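Local coordinates for 70 kDa protein (Xanthomonas sp., PDB 4B2N) that oxidatively cleaves rubber latex as a processive dioxygenase that carries two covalently bound c-type haems, at residues A[283-288]-A[634-639]; A[526-531]-A[653-658]; A[531-536]-A[640-645]. One frame throughout, in Å; residues are numbered along the deposited sequence.

Contact 1: A[283-288]-A[634-639]. With HEC (heme c), chain C.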
loop_
_atom_site.group_PDB
_atom_site.type_symbol
_atom_site.label_atom_id
_atom_site.label_comp_id
_atom_site.label_asym_id
_atom_site.label_seq_id
_atom_site.Cartn_x
_atom_site.Cartn_y
_atom_site.Cartn_z
ATOM N N ALA A 283 -2.405 13.914 -3.823
ATOM C CA ALA A 283 -1.996 12.790 -4.664
ATOM C C ALA A 283 -3.167 11.832 -5.127
ATOM O O ALA A 283 -2.947 10.932 -5.938
ATOM C CB ALA A 283 -0.857 12.024 -4.001
ATOM N N GLY A 284 -4.390 12.086 -4.666
ATOM C CA GLY A 284 -5.514 11.204 -4.926
ATOM C C GLY A 284 -5.552 10.048 -3.913
ATOM O O GLY A 284 -4.740 9.968 -2.988
ATOM N N MET A 285 -6.425 9.097 -4.177
ATOM C CA MET A 285 -6.513 7.911 -3.385
ATOM C C MET A 285 -5.553 6.896 -4.015
ATOM O O MET A 285 -5.513 6.738 -5.214
ATOM C CB MET A 285 -7.927 7.374 -3.411
ATOM C CG MET A 285 -8.965 8.389 -2.934
ATOM S SD MET A 285 -8.709 8.739 -1.171
ATOM C CE MET A 285 -8.289 10.442 -1.225
ATOM N N THR A 286 -4.826 6.168 -3.169
ATOM C CA THR A 286 -4.220 4.944 -3.662
ATOM C C THR A 286 -4.623 3.710 -2.884
ATOM O O THR A 286 -5.027 3.794 -1.679
ATOM C CB THR A 286 -2.708 5.008 -3.875
ATOM O OG1 THR A 286 -2.047 5.183 -2.631
ATOM C CG2 THR A 286 -2.369 6.125 -4.939
ATOM N N LYS A 287 -4.636 2.600 -3.608
ATOM C CA LYS A 287 -4.849 1.276 -2.994
ATOM C C LYS A 287 -3.504 0.704 -2.573
ATOM O O LYS A 287 -2.499 0.971 -3.257
ATOM C CB LYS A 287 -5.453 0.368 -4.057
ATOM C CG LYS A 287 -5.945 -1.004 -3.586
ATOM C CD LYS A 287 -6.382 -1.829 -4.820
ATOM C CE LYS A 287 -6.793 -3.211 -4.251
ATOM N NZ LYS A 287 -6.530 -4.235 -5.274
ATOM N N ALA A 288 -3.447 -0.040 -1.456
ATOM C CA ALA A 288 -2.220 -0.725 -1.068
ATOM C C ALA A 288 -1.742 -1.693 -2.163
ATOM O O ALA A 288 -2.541 -2.458 -2.766
ATOM C CB ALA A 288 -2.379 -1.491 0.288
ATOM N N TYR A 634 -11.709 12.935 -8.125
ATOM C CA TYR A 634 -10.325 13.312 -8.265
ATOM C C TYR A 634 -9.421 12.088 -8.021
ATOM O O TYR A 634 -9.516 11.468 -6.972
ATOM C CB TYR A 634 -10.018 14.397 -7.213
ATOM C CG TYR A 634 -8.600 14.968 -7.220
ATOM C CD1 TYR A 634 -7.564 14.362 -6.485
ATOM C CD2 TYR A 634 -8.293 16.128 -7.938
ATOM C CE1 TYR A 634 -6.288 14.907 -6.449
ATOM C CE2 TYR A 634 -7.002 16.647 -7.920
ATOM C CZ TYR A 634 -6.021 16.029 -7.200
ATOM O OH TYR A 634 -4.766 16.564 -7.185
ATOM N N GLY A 635 -8.555 11.773 -8.988
ATOM C CA GLY A 635 -7.556 10.778 -8.808
ATOM C C GLY A 635 -8.084 9.412 -9.166
ATOM O O GLY A 635 -7.311 8.458 -9.121
ATOM N N ASN A 636 -9.387 9.298 -9.493
ATOM C CA ASN A 636 -10.056 8.004 -9.599
ATOM C C ASN A 636 -10.189 7.537 -11.061
ATOM O O ASN A 636 -10.829 6.516 -11.291
ATOM C CB ASN A 636 -11.496 8.020 -8.985
ATOM C CG ASN A 636 -11.513 7.614 -7.490
ATOM O OD1 ASN A 636 -10.461 7.545 -6.810
ATOM N ND2 ASN A 636 -12.686 7.281 -6.994
ATOM N N ASP A 637 -9.594 8.239 -12.024
ATOM C CA ASP A 637 -9.837 7.902 -13.450
ATOM C C ASP A 637 -9.457 6.439 -13.708
ATOM O O ASP A 637 -8.529 5.903 -13.072
ATOM C CB ASP A 637 -9.028 8.839 -14.393
ATOM C CG ASP A 637 -9.323 8.578 -15.846
ATOM O OD1 ASP A 637 -10.425 8.914 -16.219
ATOM O OD2 ASP A 637 -8.478 8.035 -16.605
ATOM N N ASN A 638 -10.158 5.789 -14.665
ATOM C CA ASN A 638 -9.956 4.381 -14.894
ATOM C C ASN A 638 -9.267 4.194 -16.240
ATOM O O ASN A 638 -9.249 3.090 -16.749
ATOM C CB ASN A 638 -11.293 3.607 -14.856
ATOM C CG ASN A 638 -12.220 4.004 -15.992
ATOM O OD1 ASN A 638 -12.056 5.081 -16.547
ATOM N ND2 ASN A 638 -13.163 3.147 -16.349
ATOM N N GLY A 639 -8.704 5.269 -16.786
ATOM C CA GLY A 639 -8.144 5.244 -18.183
ATOM C C GLY A 639 -6.719 4.791 -18.133
ATOM O O GLY A 639 -6.147 4.634 -17.048
HETATM FE FE HEC C . 1.155 0.710 3.718
HETATM C CHA HEC C . 2.657 1.172 0.603
HETATM C CHB HEC C . 3.919 -1.185 4.779
HETATM C CHC HEC C . 0.075 0.790 7.071
HETATM C CHD HEC C . -1.752 1.979 2.593
HETATM N NA HEC C . 2.857 0.161 2.951
HETATM C C1A HEC C . 3.261 0.289 1.588
HETATM C C2A HEC C . 4.434 -0.505 1.256
HETATM C C3A HEC C . 4.835 -1.193 2.438
HETATM C C4A HEC C . 3.841 -0.784 3.437
HETATM C CMA HEC C . 5.971 -2.186 2.584
HETATM C CAA HEC C . 5.171 -0.635 -0.102
HETATM C CBA HEC C . 4.349 -1.618 -0.938
HETATM C CGA HEC C . 4.842 -1.715 -2.371
HETATM O O1A HEC C . 5.127 -0.676 -3.060
HETATM O O2A HEC C . 4.854 -2.868 -2.811
HETATM N NB HEC C . 1.910 0.056 5.504
HETATM C C1B HEC C . 2.947 -0.752 5.750
HETATM C C2B HEC C . 3.170 -1.100 7.146
HETATM C C3B HEC C . 2.071 -0.513 7.810
HETATM C C4B HEC C . 1.319 0.110 6.727
HETATM C CMB HEC C . 4.330 -1.898 7.589
HETATM C CAB HEC C . 1.748 -0.456 9.280
HETATM C CBB HEC C . 2.701 0.240 10.073
HETATM N NC HEC C . -0.474 1.225 4.724
HETATM C C1C HEC C . -0.837 1.264 6.058
HETATM C C2C HEC C . -2.234 1.715 6.281
HETATM C C3C HEC C . -2.727 2.085 4.937
HETATM C C4C HEC C . -1.626 1.782 4.026
HETATM C CMC HEC C . -2.880 1.825 7.658
HETATM C CAC HEC C . -4.056 2.654 4.545
HETATM C CBC HEC C . -4.610 3.639 5.369
HETATM N ND HEC C . 0.587 1.461 1.912
HETATM C C1D HEC C . -0.632 1.933 1.655
HETATM C C2D HEC C . -0.803 2.379 0.309
HETATM C C3D HEC C . 0.488 2.154 -0.260
HETATM C C4D HEC C . 1.287 1.600 0.828
HETATM C CMD HEC C . -1.983 2.942 -0.397
HETATM C CAD HEC C . 0.879 2.573 -1.634
HETATM C CBD HEC C . 1.143 4.105 -1.364
HETATM C CGD HEC C . 1.449 4.800 -2.671
HETATM O O1D HEC C . 0.578 5.505 -3.240
HETATM O O2D HEC C . 2.588 4.540 -3.187
HETATM O O HOH W 1 -8.296 9.196 -6.098
HETATM O O HOH W 2 -4.973 8.571 -7.121
#
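G284 meets the edge of the Y634 ring, and its CA lies 4.4 Å from the CA of G635. The two glycines are the closest backbone pair of 283-288 and 634-639. No direct hydrogen bond joins the segments. Both glycines have positive phi. Neither has a side chain, and the two backbones come together directly.

Y634 reaches across with CG anti to its backbone N (chi1 -178°). This brings CE1 to 3.8 Å from G284 N, with that nitrogen near the ring plane, so the ring touches by its rim and not by a face. Its hydroxyl is hydrogen-bonded to H282 O, which fixes the far end of the ring to the chain just before the contact. N636 comes alongside M285, with OD1 4.2 Å from M285 CG. N630 O accepts from N636 ND2, which fixes the turn of the amide and leaves OD1 toward M285 and water 1.

Two waters lie between the segments. Water 1 accepts from M285 N at 2.7 Å. It is within bonding distance of Y634 O and N636 OD1, but has more acceptors around it than protons to give. Water 2 sits between M285 O and G635 O and can donate to either, with the same shortage of protons. N518 ND2 also bonds G635 O.

On the haem side, T286 places OG1 between its backbone N and carbonyl carbon (chi1 65°). There T286 OG1 donates to the haem c propionate oxygen O1D at 2.7 Å. The chemistry implies a water-mediated joint: M285 N is satisfied by water 1, the carbonyls share the two waters, and the next residue holds a haem propionate.

Contact 2: A[526-531]-A[653-658]. With HEC (heme c), chain D.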
loop_
_atom_site.group_PDB
_atom_site.type_symbol
_atom_site.label_atom_id
_atom_site.label_comp_id
_atom_site.label_asym_id
_atom_site.label_seq_id
_atom_site.Cartn_x
_atom_site.Cartn_y
_atom_site.Cartn_z
ATOM N N GLY A 526 -10.866 -6.060 -17.955
ATOM C CA GLY A 526 -10.922 -4.622 -18.152
ATOM C C GLY A 526 -9.561 -3.977 -18.354
ATOM O O GLY A 526 -9.396 -3.078 -19.169
ATOM N N VAL A 527 -8.573 -4.433 -17.613
ATOM C CA VAL A 527 -7.198 -4.033 -17.843
ATOM C C VAL A 527 -6.854 -4.386 -19.287
ATOM O O VAL A 527 -6.199 -3.602 -19.972
ATOM C CB VAL A 527 -6.283 -4.760 -16.852
ATOM C CG1 VAL A 527 -4.818 -4.469 -17.160
ATOM C CG2 VAL A 527 -6.659 -4.345 -15.411
ATOM N N LEU A 528 -7.294 -5.565 -19.706
ATOM C CA LEU A 528 -6.926 -6.104 -21.025
ATOM C C LEU A 528 -7.754 -5.529 -22.157
ATOM O O LEU A 528 -7.380 -5.613 -23.334
ATOM C CB LEU A 528 -6.977 -7.641 -20.994
ATOM C CG LEU A 528 -5.823 -8.236 -20.153
ATOM C CD1 LEU A 528 -5.882 -9.734 -20.250
ATOM C CD2 LEU A 528 -4.437 -7.772 -20.561
ATOM N N LYS A 529 -8.900 -4.949 -21.812
ATOM C CA LYS A 529 -9.801 -4.406 -22.813
ATOM C C LYS A 529 -10.395 -3.110 -22.372
ATOM O O LYS A 529 -11.459 -3.122 -21.696
ATOM C CB LYS A 529 -10.862 -5.429 -23.081
ATOM C CG LYS A 529 -11.662 -5.086 -24.291
ATOM C CD LYS A 529 -11.905 -6.407 -24.959
ATOM C CE LYS A 529 -13.333 -6.583 -25.234
ATOM N NZ LYS A 529 -13.563 -6.149 -26.643
ATOM N N PRO A 530 -9.681 -1.985 -22.642
ATOM C CA PRO A 530 -10.059 -0.684 -22.072
ATOM C C PRO A 530 -11.511 -0.361 -22.286
ATOM O O PRO A 530 -12.136 0.189 -21.407
ATOM C CB PRO A 530 -9.161 0.287 -22.804
ATOM C CG PRO A 530 -7.919 -0.497 -22.982
ATOM C CD PRO A 530 -8.396 -1.879 -23.354
ATOM N N SER A 531 -12.058 -0.772 -23.434
ATOM C CA SER A 531 -13.431 -0.423 -23.795
ATOM C C SER A 531 -14.491 -1.017 -22.861
ATOM O O SER A 531 -15.573 -0.466 -22.745
ATOM C CB SER A 531 -13.683 -0.791 -25.249
ATOM O OG SER A 531 -13.694 -2.208 -25.349
ATOM N N TRP A 653 -8.460 -13.917 -23.326
ATOM C CA TRP A 653 -8.764 -15.129 -22.535
ATOM C C TRP A 653 -7.535 -15.977 -22.256
ATOM O O TRP A 653 -7.422 -16.514 -21.139
ATOM C CB TRP A 653 -9.832 -15.975 -23.239
ATOM C CG TRP A 653 -11.151 -15.261 -23.333
ATOM C CD1 TRP A 653 -11.805 -14.852 -24.471
ATOM C CD2 TRP A 653 -12.016 -14.827 -22.211
ATOM N NE1 TRP A 653 -13.001 -14.205 -24.179
ATOM C CE2 TRP A 653 -13.199 -14.174 -22.833
ATOM C CE3 TRP A 653 -11.937 -14.899 -20.838
ATOM C CZ2 TRP A 653 -14.232 -13.634 -22.072
ATOM C CZ3 TRP A 653 -12.995 -14.375 -20.078
ATOM C CH2 TRP A 653 -14.125 -13.767 -20.684
ATOM N N ALA A 654 -6.592 -16.082 -23.233
ATOM C CA ALA A 654 -5.379 -16.896 -23.013
ATOM C C ALA A 654 -4.531 -16.253 -21.943
ATOM O O ALA A 654 -4.002 -16.949 -21.039
ATOM C CB ALA A 654 -4.561 -17.070 -24.293
ATOM N N LEU A 655 -4.419 -14.930 -22.027
ATOM C CA LEU A 655 -3.618 -14.190 -21.051
ATOM C C LEU A 655 -4.266 -14.305 -19.683
ATOM O O LEU A 655 -3.544 -14.464 -18.686
ATOM C CB LEU A 655 -3.540 -12.732 -21.450
ATOM C CG LEU A 655 -2.494 -12.294 -22.496
ATOM C CD1 LEU A 655 -2.885 -10.879 -22.909
ATOM C CD2 LEU A 655 -1.059 -12.338 -21.935
ATOM N N ILE A 656 -5.599 -14.271 -19.608
ATOM C CA ILE A 656 -6.245 -14.476 -18.289
ATOM C C ILE A 656 -5.991 -15.844 -17.693
ATOM O O ILE A 656 -5.685 -15.987 -16.489
ATOM C CB ILE A 656 -7.748 -14.141 -18.331
ATOM C CG1 ILE A 656 -7.920 -12.619 -18.334
ATOM C CG2 ILE A 656 -8.500 -14.733 -17.148
ATOM C CD1 ILE A 656 -9.241 -12.230 -19.019
ATOM N N GLU A 657 -6.116 -16.878 -18.518
ATOM C CA GLU A 657 -5.811 -18.205 -18.069
ATOM C C GLU A 657 -4.369 -18.292 -17.582
ATOM O O GLU A 657 -4.078 -18.950 -16.571
ATOM C CB GLU A 657 -6.004 -19.184 -19.228
ATOM C CG GLU A 657 -6.324 -20.541 -18.660
ATOM C CD GLU A 657 -7.696 -20.627 -18.016
ATOM O OE1 GLU A 657 -8.499 -19.660 -18.090
ATOM O OE2 GLU A 657 -7.950 -21.655 -17.360
ATOM N N TYR A 658 -3.444 -17.667 -18.316
ATOM C CA TYR A 658 -2.061 -17.680 -17.870
ATOM C C TYR A 658 -1.892 -16.989 -16.487
ATOM O O TYR A 658 -1.168 -17.487 -15.597
ATOM C CB TYR A 658 -1.183 -17.016 -18.923
ATOM C CG TYR A 658 0.257 -16.908 -18.477
ATOM C CD1 TYR A 658 0.956 -18.049 -18.059
ATOM C CD2 TYR A 658 0.922 -15.686 -18.486
ATOM C CE1 TYR A 658 2.264 -17.964 -17.648
ATOM C CE2 TYR A 658 2.255 -15.583 -18.069
ATOM C CZ TYR A 658 2.901 -16.746 -17.667
ATOM O OH TYR A 658 4.184 -16.726 -17.293
HETATM FE FE HEC D . 0.424 -3.857 -17.234
HETATM C CHA HEC D . -0.867 -2.494 -14.332
HETATM C CHB HEC D . -1.362 -6.896 -16.697
HETATM C CHC HEC D . 1.271 -5.033 -20.328
HETATM C CHD HEC D . 2.917 -1.525 -17.249
HETATM N NA HEC D . -0.751 -4.579 -15.754
HETATM C C1A HEC D . -1.313 -3.818 -14.699
HETATM C C2A HEC D . -2.289 -4.593 -13.939
HETATM C C3A HEC D . -2.423 -5.889 -14.629
HETATM C C4A HEC D . -1.529 -5.811 -15.765
HETATM C CMA HEC D . -3.307 -7.036 -14.192
HETATM C CAA HEC D . -2.962 -4.216 -12.621
HETATM C CBA HEC D . -1.851 -4.616 -11.582
HETATM C CGA HEC D . -2.211 -4.101 -10.180
HETATM O O1A HEC D . -3.211 -3.343 -10.093
HETATM O O2A HEC D . -1.586 -4.433 -9.107
HETATM N NB HEC D . -0.013 -5.678 -18.308
HETATM C C1B HEC D . -0.702 -6.774 -17.990
HETATM C C2B HEC D . -0.760 -7.825 -19.011
HETATM C C3B HEC D . 0.023 -7.236 -20.114
HETATM C C4B HEC D . 0.423 -5.947 -19.574
HETATM C CMB HEC D . -1.457 -9.161 -18.898
HETATM C CAB HEC D . 0.303 -7.805 -21.489
HETATM C CBB HEC D . -0.832 -7.916 -22.297
HETATM N NC HEC D . 1.882 -3.481 -18.461
HETATM C C1C HEC D . 2.026 -3.933 -19.804
HETATM C C2C HEC D . 3.035 -3.229 -20.586
HETATM C C3C HEC D . 3.519 -2.216 -19.683
HETATM C C4C HEC D . 2.727 -2.337 -18.427
HETATM C CMC HEC D . 3.475 -3.497 -22.017
HETATM C CAC HEC D . 4.573 -1.208 -20.033
HETATM C CBC HEC D . 4.549 -0.405 -21.114
HETATM N ND HEC D . 0.967 -2.393 -16.012
HETATM C C1D HEC D . 1.927 -1.487 -16.160
HETATM C C2D HEC D . 2.044 -0.438 -15.157
HETATM C C3D HEC D . 0.917 -0.705 -14.294
HETATM C C4D HEC D . 0.321 -1.885 -14.913
HETATM C CMD HEC D . 3.061 0.671 -15.059
HETATM C CAD HEC D . 0.513 0.062 -13.056
HETATM C CBD HEC D . -0.579 1.031 -13.535
HETATM C CGD HEC D . -1.146 1.866 -12.411
HETATM O O1D HEC D . -1.183 3.102 -12.471
HETATM O O2D HEC D . -1.520 1.236 -11.444
#
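This is a small apolar helix-to-helix contact in which L528 meets L655 and I656. It sits beside the second haem c, between the C-terminal end of helix 524-528 and helix 649-660 near the end of the chain. All three residues are buried, and no hydrogen bond crosses.

The backbones stay well apart, with 8.7 Å between the CA atoms of L528 and L655. L528 spans the gap with one branch. Its CD1 lies 4.0 Å from L655 CB and equally 4.0 Å from I656 CG1, so a single methyl sits against two neighbouring side chains of the opposite helix. The L528 and L655 side chains cross at a slant. L528 and I656 run past each other in opposite directions.

The other branch of L528 faces the haem: CD2 is 3.7 Å from the ring methyl CMB. In L528, chi1 of -71° carries CG toward 653-658, and chi2 of -176° turns CD1 to the helix and CD2 to the haem. L655 meets L528 with CB, and its CD1 reaches haem CBB at 3.7 Å. V527 adds CG1 at 3.8 Å from C3A of pyrrole A. I366 of helix 357-369 also packs on L655.

L655 also lies close to C390, one of the two cysteines that attach this haem. The arrangement is that of a c-type cytochrome haem pocket near a CXXCH attachment, here C390, C393 and H394. V527 lies over pyrrole A on the face that H641 binds, L528 above the CMB corner, and L655 by the CBB side chain.

Contact 3: A[531-536]-A[640-645]. With HEC (heme c), chain D.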
loop_
_atom_site.group_PDB
_atom_site.type_symbol
_atom_site.label_atom_id
_atom_site.label_comp_id
_atom_site.label_asym_id
_atom_site.label_seq_id
_atom_site.Cartn_x
_atom_site.Cartn_y
_atom_site.Cartn_z
ATOM N N SER A 531 -12.058 -0.772 -23.434
ATOM C CA SER A 531 -13.431 -0.423 -23.795
ATOM C C SER A 531 -14.491 -1.017 -22.861
ATOM O O SER A 531 -15.573 -0.466 -22.745
ATOM C CB SER A 531 -13.683 -0.791 -25.249
ATOM O OG SER A 531 -13.694 -2.208 -25.349
ATOM N N ASP A 532 -14.149 -2.112 -22.168
ATOM C CA ASP A 532 -15.019 -2.776 -21.189
ATOM C C ASP A 532 -14.862 -2.342 -19.755
ATOM O O ASP A 532 -15.418 -2.987 -18.864
ATOM C CB ASP A 532 -14.838 -4.275 -21.260
ATOM C CG ASP A 532 -15.417 -4.842 -22.577
ATOM O OD1 ASP A 532 -15.911 -4.008 -23.360
ATOM O OD2 ASP A 532 -15.387 -6.057 -22.826
ATOM N N ARG A 533 -14.149 -1.253 -19.498
ATOM C CA ARG A 533 -14.027 -0.827 -18.088
ATOM C C ARG A 533 -15.234 0.052 -17.732
ATOM O O ARG A 533 -15.485 1.027 -18.386
ATOM C CB ARG A 533 -12.744 -0.004 -17.910
ATOM C CG ARG A 533 -11.486 -0.670 -18.442
ATOM C CD ARG A 533 -10.244 0.135 -18.047
ATOM N NE ARG A 533 -9.012 -0.497 -18.564
ATOM C CZ ARG A 533 -7.920 0.169 -18.911
ATOM N NH1 ARG A 533 -7.869 1.499 -18.764
ATOM N NH2 ARG A 533 -6.907 -0.485 -19.455
ATOM N N PRO A 534 -15.964 -0.240 -16.660
ATOM C CA PRO A 534 -17.084 0.634 -16.347
ATOM C C PRO A 534 -16.627 1.845 -15.583
ATOM O O PRO A 534 -15.782 1.722 -14.681
ATOM C CB PRO A 534 -17.946 -0.242 -15.442
ATOM C CG PRO A 534 -16.885 -1.047 -14.670
ATOM C CD PRO A 534 -15.824 -1.363 -15.709
ATOM N N LYS A 535 -17.206 2.992 -15.858
ATOM C CA LYS A 535 -16.768 4.214 -15.146
ATOM C C LYS A 535 -17.218 4.224 -13.711
ATOM O O LYS A 535 -16.558 4.776 -12.847
ATOM C CB LYS A 535 -17.357 5.451 -15.783
ATOM C CG LYS A 535 -16.735 5.701 -17.162
ATOM C CD LYS A 535 -15.428 6.387 -16.897
ATOM C CE LYS A 535 -14.846 6.957 -18.171
ATOM N NZ LYS A 535 -13.395 6.832 -17.926
ATOM N N LEU A 536 -18.408 3.722 -13.483
ATOM C CA LEU A 536 -18.889 3.556 -12.094
ATOM C C LEU A 536 -19.335 2.134 -11.926
ATOM O O LEU A 536 -19.914 1.507 -12.836
ATOM C CB LEU A 536 -19.987 4.508 -11.753
ATOM C CG LEU A 536 -19.652 6.010 -11.873
ATOM C CD1 LEU A 536 -19.723 6.337 -13.346
ATOM C CD2 LEU A 536 -20.687 6.822 -11.142
ATOM N N GLY A 640 -6.094 4.599 -19.295
ATOM C CA GLY A 640 -4.679 4.215 -19.273
ATOM C C GLY A 640 -4.394 2.732 -19.469
ATOM O O GLY A 640 -5.309 1.904 -19.620
ATOM N N HIS A 641 -3.106 2.382 -19.526
ATOM C CA HIS A 641 -2.724 1.031 -19.825
ATOM C C HIS A 641 -3.545 0.571 -21.047
ATOM O O HIS A 641 -4.011 -0.563 -21.115
ATOM C CB HIS A 641 -3.020 0.173 -18.582
ATOM C CG HIS A 641 -2.323 -1.152 -18.573
ATOM N ND1 HIS A 641 -2.756 -2.214 -19.281
ATOM C CD2 HIS A 641 -1.211 -1.577 -17.866
ATOM C CE1 HIS A 641 -1.960 -3.269 -19.002
ATOM N NE2 HIS A 641 -1.024 -2.864 -18.148
ATOM N N ASP A 642 -3.689 1.463 -22.000
ATOM C CA ASP A 642 -4.567 1.282 -23.158
ATOM C C ASP A 642 -3.953 0.529 -24.291
ATOM O O ASP A 642 -4.687 0.156 -25.242
ATOM C CB ASP A 642 -4.968 2.650 -23.715
ATOM C CG ASP A 642 -5.843 3.388 -22.799
ATOM O OD1 ASP A 642 -6.966 2.901 -22.570
ATOM O OD2 ASP A 642 -5.443 4.470 -22.303
ATOM N N PHE A 643 -2.639 0.314 -24.231
ATOM C CA PHE A 643 -1.945 -0.496 -25.254
ATOM C C PHE A 643 -2.468 -1.928 -25.322
ATOM O O PHE A 643 -2.230 -2.616 -26.274
ATOM C CB PHE A 643 -0.457 -0.520 -25.011
ATOM C CG PHE A 643 -0.088 -0.521 -23.532
ATOM C CD1 PHE A 643 -0.214 -1.690 -22.760
ATOM C CD2 PHE A 643 0.373 0.639 -22.957
ATOM C CE1 PHE A 643 0.103 -1.670 -21.373
ATOM C CE2 PHE A 643 0.646 0.701 -21.536
ATOM C CZ PHE A 643 0.557 -0.459 -20.794
ATOM N N THR A 644 -3.178 -2.390 -24.302
ATOM C CA THR A 644 -3.851 -3.684 -24.408
ATOM C C THR A 644 -5.028 -3.769 -25.433
ATOM O O THR A 644 -5.507 -4.853 -25.769
ATOM C CB THR A 644 -4.326 -4.115 -23.051
ATOM O OG1 THR A 644 -5.202 -3.110 -22.527
ATOM C CG2 THR A 644 -3.144 -4.224 -22.114
ATOM N N GLN A 645 -5.501 -2.627 -25.881
ATOM C CA GLN A 645 -6.598 -2.579 -26.894
ATOM C C GLN A 645 -6.259 -3.284 -28.203
ATOM O O GLN A 645 -7.166 -3.655 -28.919
ATOM C CB GLN A 645 -6.935 -1.141 -27.224
ATOM C CG GLN A 645 -5.892 -0.506 -28.117
ATOM C CD GLN A 645 -5.875 0.999 -27.994
ATOM O OE1 GLN A 645 -6.834 1.613 -27.510
ATOM N NE2 GLN A 645 -4.760 1.615 -28.399
HETATM FE FE HEC D . 0.424 -3.857 -17.234
HETATM C CHA HEC D . -0.867 -2.494 -14.332
HETATM C CHB HEC D . -1.362 -6.896 -16.697
HETATM C CHC HEC D . 1.271 -5.033 -20.328
HETATM C CHD HEC D . 2.917 -1.525 -17.249
HETATM N NA HEC D . -0.751 -4.579 -15.754
HETATM C C1A HEC D . -1.313 -3.818 -14.699
HETATM C C2A HEC D . -2.289 -4.593 -13.939
HETATM C C3A HEC D . -2.423 -5.889 -14.629
HETATM C C4A HEC D . -1.529 -5.811 -15.765
HETATM C CMA HEC D . -3.307 -7.036 -14.192
HETATM C CAA HEC D . -2.962 -4.216 -12.621
HETATM C CBA HEC D . -1.851 -4.616 -11.582
HETATM C CGA HEC D . -2.211 -4.101 -10.180
HETATM O O1A HEC D . -3.211 -3.343 -10.093
HETATM O O2A HEC D . -1.586 -4.433 -9.107
HETATM N NB HEC D . -0.013 -5.678 -18.308
HETATM C C1B HEC D . -0.702 -6.774 -17.990
HETATM C C2B HEC D . -0.760 -7.825 -19.011
HETATM C C3B HEC D . 0.023 -7.236 -20.114
HETATM C C4B HEC D . 0.423 -5.947 -19.574
HETATM C CMB HEC D . -1.457 -9.161 -18.898
HETATM C CAB HEC D . 0.303 -7.805 -21.489
HETATM C CBB HEC D . -0.832 -7.916 -22.297
HETATM N NC HEC D . 1.882 -3.481 -18.461
HETATM C C1C HEC D . 2.026 -3.933 -19.804
HETATM C C2C HEC D . 3.035 -3.229 -20.586
HETATM C C3C HEC D . 3.519 -2.216 -19.683
HETATM C C4C HEC D . 2.727 -2.337 -18.427
HETATM C CMC HEC D . 3.475 -3.497 -22.017
HETATM C CAC HEC D . 4.573 -1.208 -20.033
HETATM C CBC HEC D . 4.549 -0.405 -21.114
HETATM N ND HEC D . 0.967 -2.393 -16.012
HETATM C C1D HEC D . 1.927 -1.487 -16.160
HETATM C C2D HEC D . 2.044 -0.438 -15.157
HETATM C C3D HEC D . 0.917 -0.705 -14.294
HETATM C C4D HEC D . 0.321 -1.885 -14.913
HETATM C CMD HEC D . 3.061 0.671 -15.059
HETATM C CAD HEC D . 0.513 0.062 -13.056
HETATM C CBD HEC D . -0.579 1.031 -13.535
HETATM C CGD HEC D . -1.146 1.866 -12.411
HETATM O O1D HEC D . -1.183 3.102 -12.471
HETATM O O2D HEC D . -1.520 1.236 -11.444
#
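R533 and G640 are the nearest backbone pair, yet their CA atoms lie 10.7 Å apart, so two loops face each other with one long side chain spanning the gap. The second loop carries H641, an axial ligand of a bis-histidine haem c. R533 runs extended from CG to NE (chi2 -172°, chi3 -180°) and presents its guanidinium end-on. NH1 and NH2 both donate to G640 O, at 2.7 and 2.9 Å, and that oxygen lies almost in the guanidinium plane. NH2 adds a weak bond to H641 O. The arginine thus holds the carbonyl before H641 firmly and that of H641 weakly. R533 NE and NH2 bond G526 O and V527 O, and NH1 bonds N638 O, so the group is fixed in rotation. D642 OD1 lies near NH1 but well out of the guanidinium plane, and adds charge only; the main partner of D642 is R427. T644 is bonded through OG1 to V527 O. H641 sets CG anti to its backbone N (chi1 -163°), directing the ring toward the haem, where H394 binds the opposite axial position. F643 CE1 stands over the H641 ring, and H641 NE2 binds the haem iron at 2.0 Å.

Overall arrangement
From the N terminus, 283-288 comes first, beside the first haem, and pairs with 634-639 much later in the chain. Contact 1 thus closes the longest loop, with 345 residues between its segments. Next come 526-531 and 531-536, which share S531 and start contacts 2 and 3. The chain then returns through 634-639, 640-645 and 653-658 in turn. Contact 3 therefore lies within the span of contact 2, and contact 1 crosses both. Contacts 2 and 3 both touch the second haem. N638 OD1 of contact 1 bonds K535 of contact 3. The C-terminal part of the chain so ties the loop at the first haem to the helices and ligand loop of the second.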